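B-cell lymphoma 3 protein (Homo sapiens, PDB 1K1A) regulates transcription of NF-kappa-B target genes, holding the p50 subunit out of the nucleus when cytoplasmic and activating transcription when nuclear, here represented by its ankyrin repeat domain. Local coordinates at residues H14-V17 and P23-H26; R27-F32 and R37-Y42; T48-A53 and Q80-L85; L65-A70 and L99-P104. All blocks are in the same frame, centred on the assembly; numbering follows the deposited sequence.

Contact 1. Residues H14-V17 and P23-H26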
# COMPACT_ATOMS: atom_id res chain seq x y z
N HIS A 14 21.89 -12.50 -5.62
CA HIS A 14 20.80 -12.76 -4.69
C HIS A 14 21.37 -13.12 -3.33
O HIS A 14 20.92 -12.60 -2.31
CB HIS A 14 19.91 -13.90 -5.20
CG HIS A 14 19.16 -13.56 -6.45
ND1 HIS A 14 17.80 -13.30 -6.46
CD2 HIS A 14 19.57 -13.45 -7.73
CE1 HIS A 14 17.42 -13.03 -7.70
NE2 HIS A 14 18.47 -13.13 -8.49
N ILE A 15 22.36 -13.99 -3.32
CA ILE A 15 23.01 -14.43 -2.08
C ILE A 15 23.67 -13.28 -1.33
O ILE A 15 23.50 -13.15 -0.12
CB ILE A 15 24.07 -15.51 -2.39
CG1 ILE A 15 23.43 -16.72 -3.08
CG2 ILE A 15 24.82 -15.90 -1.12
CD1 ILE A 15 22.37 -17.41 -2.27
N ALA A 16 24.44 -12.46 -2.05
CA ALA A 16 25.11 -11.32 -1.45
C ALA A 16 24.12 -10.40 -0.74
O ALA A 16 24.42 -9.83 0.32
CB ALA A 16 25.90 -10.53 -2.50
N VAL A 17 22.92 -10.27 -1.31
CA VAL A 17 21.90 -9.41 -0.73
C VAL A 17 21.35 -9.98 0.57
O VAL A 17 21.33 -9.30 1.59
CB VAL A 17 20.73 -9.16 -1.70
CG1 VAL A 17 19.58 -8.46 -0.97
CG2 VAL A 17 21.20 -8.32 -2.85
N PRO A 23 29.54 -4.68 0.43
CA PRO A 23 30.75 -4.69 -0.40
C PRO A 23 30.68 -5.72 -1.53
O PRO A 23 31.08 -5.41 -2.66
CB PRO A 23 31.86 -5.05 0.60
CG PRO A 23 31.35 -4.59 1.91
CD PRO A 23 29.85 -4.82 1.86
N ALA A 24 30.19 -6.93 -1.24
CA ALA A 24 30.08 -7.96 -2.27
C ALA A 24 29.05 -7.55 -3.33
O ALA A 24 29.25 -7.78 -4.54
CB ALA A 24 29.71 -9.32 -1.66
N VAL A 25 27.97 -6.93 -2.89
CA VAL A 25 26.93 -6.46 -3.80
C VAL A 25 27.53 -5.46 -4.78
O VAL A 25 27.32 -5.56 -5.99
CB VAL A 25 25.78 -5.80 -3.04
CG1 VAL A 25 24.83 -5.07 -4.01
CG2 VAL A 25 25.03 -6.85 -2.24
N HIS A 26 28.27 -4.49 -4.25
CA HIS A 26 28.91 -3.48 -5.07
C HIS A 26 29.83 -4.14 -6.11
O HIS A 26 29.76 -3.83 -7.31
CB HIS A 26 29.72 -2.53 -4.19
CG HIS A 26 29.99 -1.20 -4.83
ND1 HIS A 26 29.17 -0.11 -4.67
CD2 HIS A 26 31.02 -0.78 -5.61
CE1 HIS A 26 29.66 0.92 -5.33
NE2 HIS A 26 30.79 0.54 -5.91
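Ala16 and Val25 meet where helix 12-18 packs on helix 22-34, the helix-turn-helix pair of the first ankyrin repeat, whose two helices run in roughly opposite senses. Ala16 CA and Val25 CA lie 5.7 Å apart, a close approach that the small side chain of Ala16 makes possible. The methyl of Ala16 points toward the second helix: Ala16 CB sits 3.8 Å from Val25 CG2 and 4.1 Å from Ala24 CB, so that one methyl meets two neighbours on consecutive residues. Val25 contributes a single branch. With CG1 anti to the backbone N (chi1 169°), CG2 is placed beside that N, and it is Val25 CG2 that reaches over the chain at Ala16, 4.0 Å from Ala16 C. The same methyl also meets Val17, whose CG2 lies 4.1 Å from Val25 CG2, the two valine side chains crossing at a slant. Everything exchanged here is apolar, and three of the four touching residues are buried.

Farther out, the next helix pair closes over the valines: Val17 packs on Leu52 and Ala53 of helix 49-55 and on Val61 of helix 59-67, while Val25 packs on Leu64. The start of helix 22-34 is tied down by Asn21 OD1, hydrogen-bonded to Ala24 N. On helix 12-18, the His14 ring turns to Pro49 and Leu52, and His14 NE2 makes a weak hydrogen bond with the carbonyl O of Ile41.

Contact 2. Residues R27-F32 and R37-Y42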
# COMPACT_ATOMS: atom_id res chain seq x y z
N ARG A 27 30.68 -5.05 -5.65
CA ARG A 27 31.60 -5.74 -6.55
C ARG A 27 30.84 -6.45 -7.68
O ARG A 27 31.19 -6.33 -8.86
CB ARG A 27 32.45 -6.74 -5.77
CG ARG A 27 33.06 -7.86 -6.60
CD ARG A 27 34.10 -8.71 -5.85
NE ARG A 27 33.58 -9.94 -5.25
CZ ARG A 27 32.34 -10.12 -4.77
NH1 ARG A 27 32.00 -11.29 -4.24
NH2 ARG A 27 31.45 -9.14 -4.82
N LEU A 28 29.79 -7.18 -7.31
CA LEU A 28 28.97 -7.92 -8.26
C LEU A 28 28.20 -7.01 -9.23
O LEU A 28 28.01 -7.35 -10.41
CB LEU A 28 28.00 -8.83 -7.52
CG LEU A 28 28.61 -10.09 -6.91
CD1 LEU A 28 27.60 -10.78 -6.02
CD2 LEU A 28 29.08 -11.02 -8.01
N VAL A 29 27.73 -5.87 -8.73
CA VAL A 29 27.04 -4.92 -9.59
C VAL A 29 27.99 -4.39 -10.67
O VAL A 29 27.62 -4.31 -11.85
CB VAL A 29 26.42 -3.77 -8.78
CG1 VAL A 29 26.09 -2.58 -9.68
CG2 VAL A 29 25.16 -4.27 -8.04
N ASN A 30 29.22 -4.07 -10.27
CA ASN A 30 30.25 -3.65 -11.22
C ASN A 30 30.54 -4.73 -12.26
O ASN A 30 30.65 -4.45 -13.45
CB ASN A 30 31.54 -3.25 -10.48
CG ASN A 30 31.38 -1.97 -9.68
OD1 ASN A 30 30.56 -1.11 -10.01
ND2 ASN A 30 32.16 -1.84 -8.61
N LEU A 31 30.65 -5.97 -11.80
CA LEU A 31 30.89 -7.11 -12.68
C LEU A 31 29.76 -7.32 -13.69
O LEU A 31 30.00 -7.59 -14.86
CB LEU A 31 31.08 -8.39 -11.86
CG LEU A 31 32.46 -9.03 -11.84
CD1 LEU A 31 32.97 -9.18 -10.42
CD2 LEU A 31 32.40 -10.40 -12.53
N PHE A 32 28.52 -7.20 -13.22
CA PHE A 32 27.35 -7.37 -14.08
C PHE A 32 27.31 -6.33 -15.18
O PHE A 32 27.05 -6.65 -16.34
CB PHE A 32 26.05 -7.28 -13.26
CG PHE A 32 25.61 -8.59 -12.67
CD1 PHE A 32 26.53 -9.45 -12.09
CD2 PHE A 32 24.28 -8.97 -12.70
CE1 PHE A 32 26.13 -10.66 -11.54
CE2 PHE A 32 23.87 -10.18 -12.16
CZ PHE A 32 24.79 -11.03 -11.59
N ARG A 37 25.08 -7.54 -18.32
CA ARG A 37 24.06 -8.35 -17.65
C ARG A 37 23.06 -7.48 -16.91
O ARG A 37 23.43 -6.46 -16.32
CB ARG A 37 24.70 -9.33 -16.67
CG ARG A 37 25.84 -10.14 -17.25
CD ARG A 37 26.61 -10.94 -16.21
NE ARG A 37 25.73 -11.83 -15.46
CZ ARG A 37 26.17 -12.73 -14.59
NH1 ARG A 37 27.47 -12.85 -14.36
NH2 ARG A 37 25.31 -13.51 -13.95
N GLU A 38 21.79 -7.88 -16.95
CA GLU A 38 20.73 -7.19 -16.24
C GLU A 38 20.88 -7.40 -14.74
O GLU A 38 21.33 -8.46 -14.30
CB GLU A 38 19.36 -7.73 -16.67
CG GLU A 38 18.98 -7.41 -18.10
CD GLU A 38 18.69 -5.94 -18.31
OE1 GLU A 38 17.67 -5.45 -17.79
OE2 GLU A 38 19.50 -5.26 -18.99
N LEU A 39 20.49 -6.40 -13.95
CA LEU A 39 20.49 -6.53 -12.50
C LEU A 39 19.17 -7.13 -12.04
O LEU A 39 19.07 -7.66 -10.94
CB LEU A 39 20.67 -5.16 -11.84
CG LEU A 39 22.02 -4.48 -12.01
CD1 LEU A 39 22.05 -3.22 -11.15
CD2 LEU A 39 23.13 -5.42 -11.62
N ASP A 40 18.16 -7.04 -12.90
CA ASP A 40 16.85 -7.58 -12.58
C ASP A 40 16.73 -9.01 -13.05
O ASP A 40 15.93 -9.32 -13.94
CB ASP A 40 15.75 -6.72 -13.19
CG ASP A 40 15.59 -5.38 -12.48
OD1 ASP A 40 15.76 -5.34 -11.23
OD2 ASP A 40 15.29 -4.32 -13.07
N ILE A 41 17.54 -9.88 -12.46
CA ILE A 41 17.53 -11.30 -12.77
C ILE A 41 16.73 -12.05 -11.73
O ILE A 41 16.89 -11.83 -10.53
CB ILE A 41 18.97 -11.86 -12.84
CG1 ILE A 41 19.80 -11.36 -11.66
CG2 ILE A 41 19.63 -11.45 -14.15
CD1 ILE A 41 20.70 -10.20 -12.00
N TYR A 42 15.85 -12.91 -12.19
CA TYR A 42 14.97 -13.66 -11.30
C TYR A 42 15.59 -14.97 -10.81
O TYR A 42 16.29 -15.65 -11.55
CB TYR A 42 13.68 -13.99 -12.03
CG TYR A 42 12.75 -12.81 -12.25
CD1 TYR A 42 12.09 -12.22 -11.18
CD2 TYR A 42 12.50 -12.31 -13.53
CE1 TYR A 42 11.21 -11.15 -11.37
CE2 TYR A 42 11.62 -11.25 -13.73
CZ TYR A 42 10.98 -10.68 -12.64
OH TYR A 42 10.11 -9.63 -12.81
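Phe32, in the last turns of helix 22-34, and Arg37, in the loop leading toward helix 49-55, have CA atoms 5.0 Å apart, and the chain is pinned across the turn by Arg37 N donating to Phe32 O (2.9 Å, N-H...O 143°). From there the loop runs without regular structure past the ring of Phe32, within the first ankyrin repeat and its link to the second. The guanidinium of Arg37 lies flat on one ring face as a cation-pi stack, Arg37 CZ 3.9 Å from the centroid of the Phe32 ring and the planes only 17° apart; a bend at chi3 (56°) folds the arginine back over it. Near the ring plane, Glu38 O approaches Phe32 CD2 at 3.4 Å. Leu39 CD2 comes obliquely, 3.8 Å from Phe32 CB, and also meets Val29 CG2. Ile41 CD1 stands at the ring edge, though its modelled spacing is doubtful. With an alanine here the guanidinium of Arg37 is likely to lose the flat surface it stacks on, and a gap would probably open beside Leu39 CD2. The chemistry is divided: a flat cationic stack whose N-H groups lie in the guanidinium plane, not aimed at the ring, and aliphatic packing toward the buried Val29 and Leu39.

Contact 3. Residues T48-A53 and Q80-L85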
# COMPACT_ATOMS: atom_id res chain seq x y z
N THR A 48 13.88 -10.63 -7.80
CA THR A 48 15.12 -10.02 -8.22
C THR A 48 15.90 -9.69 -6.96
O THR A 48 15.35 -9.76 -5.86
CB THR A 48 14.86 -8.71 -8.98
OG1 THR A 48 14.23 -7.76 -8.10
CG2 THR A 48 13.85 -8.91 -10.11
N PRO A 49 17.17 -9.37 -7.11
CA PRO A 49 17.97 -8.90 -5.97
C PRO A 49 17.34 -7.70 -5.25
O PRO A 49 17.44 -7.63 -4.02
CB PRO A 49 19.30 -8.52 -6.62
CG PRO A 49 19.42 -9.47 -7.76
CD PRO A 49 17.99 -9.53 -8.33
N LEU A 50 16.67 -6.80 -5.97
CA LEU A 50 16.03 -5.64 -5.34
C LEU A 50 14.87 -6.08 -4.44
O LEU A 50 14.71 -5.56 -3.33
CB LEU A 50 15.56 -4.62 -6.39
CG LEU A 50 14.87 -3.34 -5.87
CD1 LEU A 50 15.78 -2.56 -4.90
CD2 LEU A 50 14.46 -2.47 -7.03
N HIS A 51 14.05 -7.01 -4.92
CA HIS A 51 12.97 -7.55 -4.11
C HIS A 51 13.56 -8.05 -2.81
O HIS A 51 13.02 -7.81 -1.73
CB HIS A 51 12.28 -8.73 -4.80
CG HIS A 51 11.51 -8.38 -6.04
ND1 HIS A 51 10.67 -7.29 -6.12
CD2 HIS A 51 11.43 -9.00 -7.24
CE1 HIS A 51 10.12 -7.24 -7.32
NE2 HIS A 51 10.57 -8.27 -8.02
N LEU A 52 14.67 -8.78 -2.92
CA LEU A 52 15.32 -9.37 -1.75
C LEU A 52 15.88 -8.32 -0.79
O LEU A 52 15.86 -8.51 0.44
CB LEU A 52 16.41 -10.35 -2.17
CG LEU A 52 15.85 -11.69 -2.67
CD1 LEU A 52 16.98 -12.64 -3.11
CD2 LEU A 52 14.99 -12.33 -1.59
N ALA A 53 16.37 -7.22 -1.34
CA ALA A 53 16.90 -6.13 -0.52
C ALA A 53 15.80 -5.53 0.34
O ALA A 53 16.04 -5.16 1.48
CB ALA A 53 17.54 -5.08 -1.38
N GLN A 80 3.94 -8.08 -7.03
CA GLN A 80 4.36 -6.97 -6.14
C GLN A 80 5.53 -6.21 -6.72
O GLN A 80 6.49 -6.82 -7.20
CB GLN A 80 4.78 -7.51 -4.76
CG GLN A 80 3.71 -8.32 -4.03
CD GLN A 80 2.74 -7.46 -3.24
OE1 GLN A 80 2.78 -7.43 -2.01
NE2 GLN A 80 1.88 -6.75 -3.95
N THR A 81 5.46 -4.88 -6.69
CA THR A 81 6.62 -4.05 -7.02
C THR A 81 7.43 -3.88 -5.75
O THR A 81 7.01 -4.32 -4.68
CB THR A 81 6.20 -2.65 -7.53
OG1 THR A 81 5.46 -1.96 -6.50
CG2 THR A 81 5.21 -2.74 -8.72
N ALA A 82 8.60 -3.25 -5.86
CA ALA A 82 9.42 -2.96 -4.70
C ALA A 82 8.62 -2.19 -3.64
O ALA A 82 8.73 -2.46 -2.44
CB ALA A 82 10.63 -2.17 -5.12
N ALA A 83 7.81 -1.24 -4.09
CA ALA A 83 7.00 -0.42 -3.20
C ALA A 83 5.98 -1.26 -2.42
O ALA A 83 5.79 -1.04 -1.22
CB ALA A 83 6.30 0.70 -3.96
N HIS A 84 5.32 -2.20 -3.11
CA HIS A 84 4.35 -3.08 -2.47
C HIS A 84 5.05 -3.87 -1.36
O HIS A 84 4.51 -4.06 -0.27
CB HIS A 84 3.77 -4.12 -3.46
CG HIS A 84 2.81 -3.56 -4.48
ND1 HIS A 84 1.47 -3.37 -4.21
CD2 HIS A 84 2.98 -3.27 -5.79
CE1 HIS A 84 0.87 -2.93 -5.30
NE2 HIS A 84 1.76 -2.87 -6.27
N LEU A 85 6.23 -4.39 -1.67
CA LEU A 85 6.96 -5.23 -0.72
C LEU A 85 7.43 -4.43 0.50
O LEU A 85 7.40 -4.95 1.62
CB LEU A 85 8.15 -5.93 -1.39
CG LEU A 85 7.79 -7.01 -2.41
CD1 LEU A 85 9.05 -7.54 -3.08
CD2 LEU A 85 7.03 -8.16 -1.73
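His51 and Leu85 carry most of the apolar packing between helices 49-55 and 82-88. Leu85 CD1 presses on the imidazole from an oblique direction, 3.5 Å from His51 ND1, and also touches His51 CB at 3.8 Å. Leu85 heads toward the other helix from its backbone, whereas His51 meets it with both CB and ring, the ring reaching farther across: CG sits beside the backbone N (chi1 -68°), which carries the imidazole over toward the second helix. A smaller apolar touch, Leu50 CD2 to Ala82 CB at 4.3 Å, extends the interface.

These segments hold the Thr-Pro-Leu-His signature of the second ankyrin repeat, Thr48 to His51, and its counterpart in the third, Thr81 to His84, so that the first helices of adjacent repeats stack side by side.

Polar interactions stay mostly within each segment. Thr48 is the N-cap of helix 49-55: its OG1 accepts from His51 N at 3.3 Å, nearly straight at 168°, and the same oxygen lies over one face of the His51 ring, toward its rim. Thr81 caps helix 82-88 in the same way through His84 N, but weakly, and the position of its OG1 is less certain. Across the interface, His51 CE1 lies 3.7 Å from Gln80 O. His51 ND1, buried beside Leu85 CD1, has no polar partner in the model.

Contact 4. Residues L65-A70 and L99-P104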
# COMPACT_ATOMS: atom_id res chain seq x y z
N LEU A 65 21.29 -0.58 -5.63
CA LEU A 65 20.69 -1.30 -6.74
C LEU A 65 19.85 -0.40 -7.63
O LEU A 65 19.95 -0.46 -8.85
CB LEU A 65 19.84 -2.49 -6.24
CG LEU A 65 20.61 -3.68 -5.66
CD1 LEU A 65 19.63 -4.72 -5.13
CD2 LEU A 65 21.53 -4.31 -6.69
N VAL A 66 19.02 0.44 -7.02
CA VAL A 66 18.17 1.34 -7.81
C VAL A 66 19.01 2.35 -8.59
O VAL A 66 18.79 2.56 -9.79
CB VAL A 66 17.13 2.03 -6.93
CG1 VAL A 66 16.32 3.04 -7.76
CG2 VAL A 66 16.20 0.97 -6.32
N THR A 67 20.00 2.95 -7.93
CA THR A 67 20.85 3.91 -8.60
C THR A 67 21.64 3.26 -9.75
O THR A 67 21.96 3.90 -10.75
CB THR A 67 21.78 4.63 -7.58
OG1 THR A 67 22.54 3.67 -6.85
CG2 THR A 67 20.97 5.32 -6.50
N ALA A 68 21.93 1.96 -9.62
CA ALA A 68 22.65 1.23 -10.66
C ALA A 68 21.78 0.79 -11.85
O ALA A 68 22.29 0.27 -12.84
CB ALA A 68 23.39 0.03 -10.07
N GLY A 69 20.46 0.98 -11.75
CA GLY A 69 19.58 0.66 -12.86
C GLY A 69 18.56 -0.44 -12.65
O GLY A 69 17.82 -0.81 -13.58
N ALA A 70 18.52 -1.02 -11.45
CA ALA A 70 17.50 -2.03 -11.14
C ALA A 70 16.13 -1.35 -11.12
O ALA A 70 15.97 -0.29 -10.53
CB ALA A 70 17.78 -2.71 -9.82
N LEU A 99 11.88 5.49 -3.09
CA LEU A 99 11.31 6.72 -3.63
C LEU A 99 12.35 7.81 -3.85
O LEU A 99 12.20 8.61 -4.77
CB LEU A 99 10.17 7.23 -2.73
CG LEU A 99 8.99 6.28 -2.48
CD1 LEU A 99 7.98 6.94 -1.58
CD2 LEU A 99 8.33 5.82 -3.77
N ASP A 100 13.40 7.83 -3.04
CA ASP A 100 14.46 8.82 -3.18
C ASP A 100 15.46 8.44 -4.30
O ASP A 100 16.05 9.32 -4.93
CB ASP A 100 15.24 9.02 -1.86
CG ASP A 100 14.46 9.86 -0.82
OD1 ASP A 100 13.28 10.21 -1.06
OD2 ASP A 100 14.98 10.22 0.26
N SER A 101 15.64 7.14 -4.54
CA SER A 101 16.64 6.69 -5.50
C SER A 101 16.14 6.53 -6.93
O SER A 101 16.92 6.60 -7.88
CB SER A 101 17.31 5.39 -5.04
OG SER A 101 17.74 5.49 -3.70
N ALA A 102 14.84 6.29 -7.09
CA ALA A 102 14.29 6.04 -8.42
C ALA A 102 14.41 7.26 -9.33
O ALA A 102 14.23 8.40 -8.90
CB ALA A 102 12.83 5.59 -8.33
N ALA A 103 14.73 7.01 -10.59
CA ALA A 103 14.78 8.08 -11.58
C ALA A 103 13.37 8.62 -11.83
O ALA A 103 12.40 7.87 -11.78
CB ALA A 103 15.41 7.58 -12.87
N PRO A 104 13.26 9.92 -12.07
CA PRO A 104 11.95 10.53 -12.31
C PRO A 104 11.23 9.83 -13.45
O PRO A 104 11.84 9.56 -14.49
CB PRO A 104 12.31 11.97 -12.69
CG PRO A 104 13.64 12.22 -12.01
CD PRO A 104 14.37 10.90 -12.10
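Thr67 and Ser101 bring their CA atoms to 5.9 Å, where the last turn of helix 59-67 passes the end of helix 92-101 and the chain leaves it at Ala102. Val66 and Ser101 carry the contact. Val66 CG1, held anti to the backbone N (chi1 176°), reaches the end of the other helix and lies over backbone as much as side chain: 3.6 Å from Ser101 C, 3.6 Å from Ala102 N and 3.7 Å from Ser101 CB. The CB of Ala102, which points away from helix 59-67, is a more distant neighbour of the same methyl. Thr67 adds its CG2, 3.9 Å from Ser101 CB, so that this one methylene is met by two residues.

Here the second helices of the second and third ankyrin repeats lie side by side, in a contact that is only partly buried. The hydroxyls of Thr67 and Ser101 are turned back to their own helices: Thr67 OG1 bonds with the carbonyl oxygens of Arg63 and Leu64, and Ser101 OG with that of Ala97, which leaves carbon to face carbon between them.

A Schellman motif at Gly69 closes helix 59-67, with Gly69 N to Val66 O and Ala70 N to Leu65 O both at 3.0 Å. Gly69 has a phi of 116°, in a conformation where a side chain would collide with the carbonyl oxygen of Ala68, which favours glycine.

The four contacts build the N-terminal end of the ankyrin stack. Contacts 1 and 2 lie within or just after the first repeat, share helix 22-34 and have centres about 10 Å apart; Ala16 CB touches Leu28 CD1 at 3.9 Å between them. Contacts 3 and 4 join the second repeat to the third, contact 3 through the first helices of the two repeats and contact 4 through the second, about 12 Å apart between centres, with Leu50 CD1 and Val66 CG2 in touch at 3.8 Å. The pairs are joined by packing too: Val17 CG1 lies 3.5 Å from Ala53 N, and Leu39 CD1 lies 3.7 Å from Ala68 CB. Contacts 1 and 4 do not touch. No ligand marks a site here.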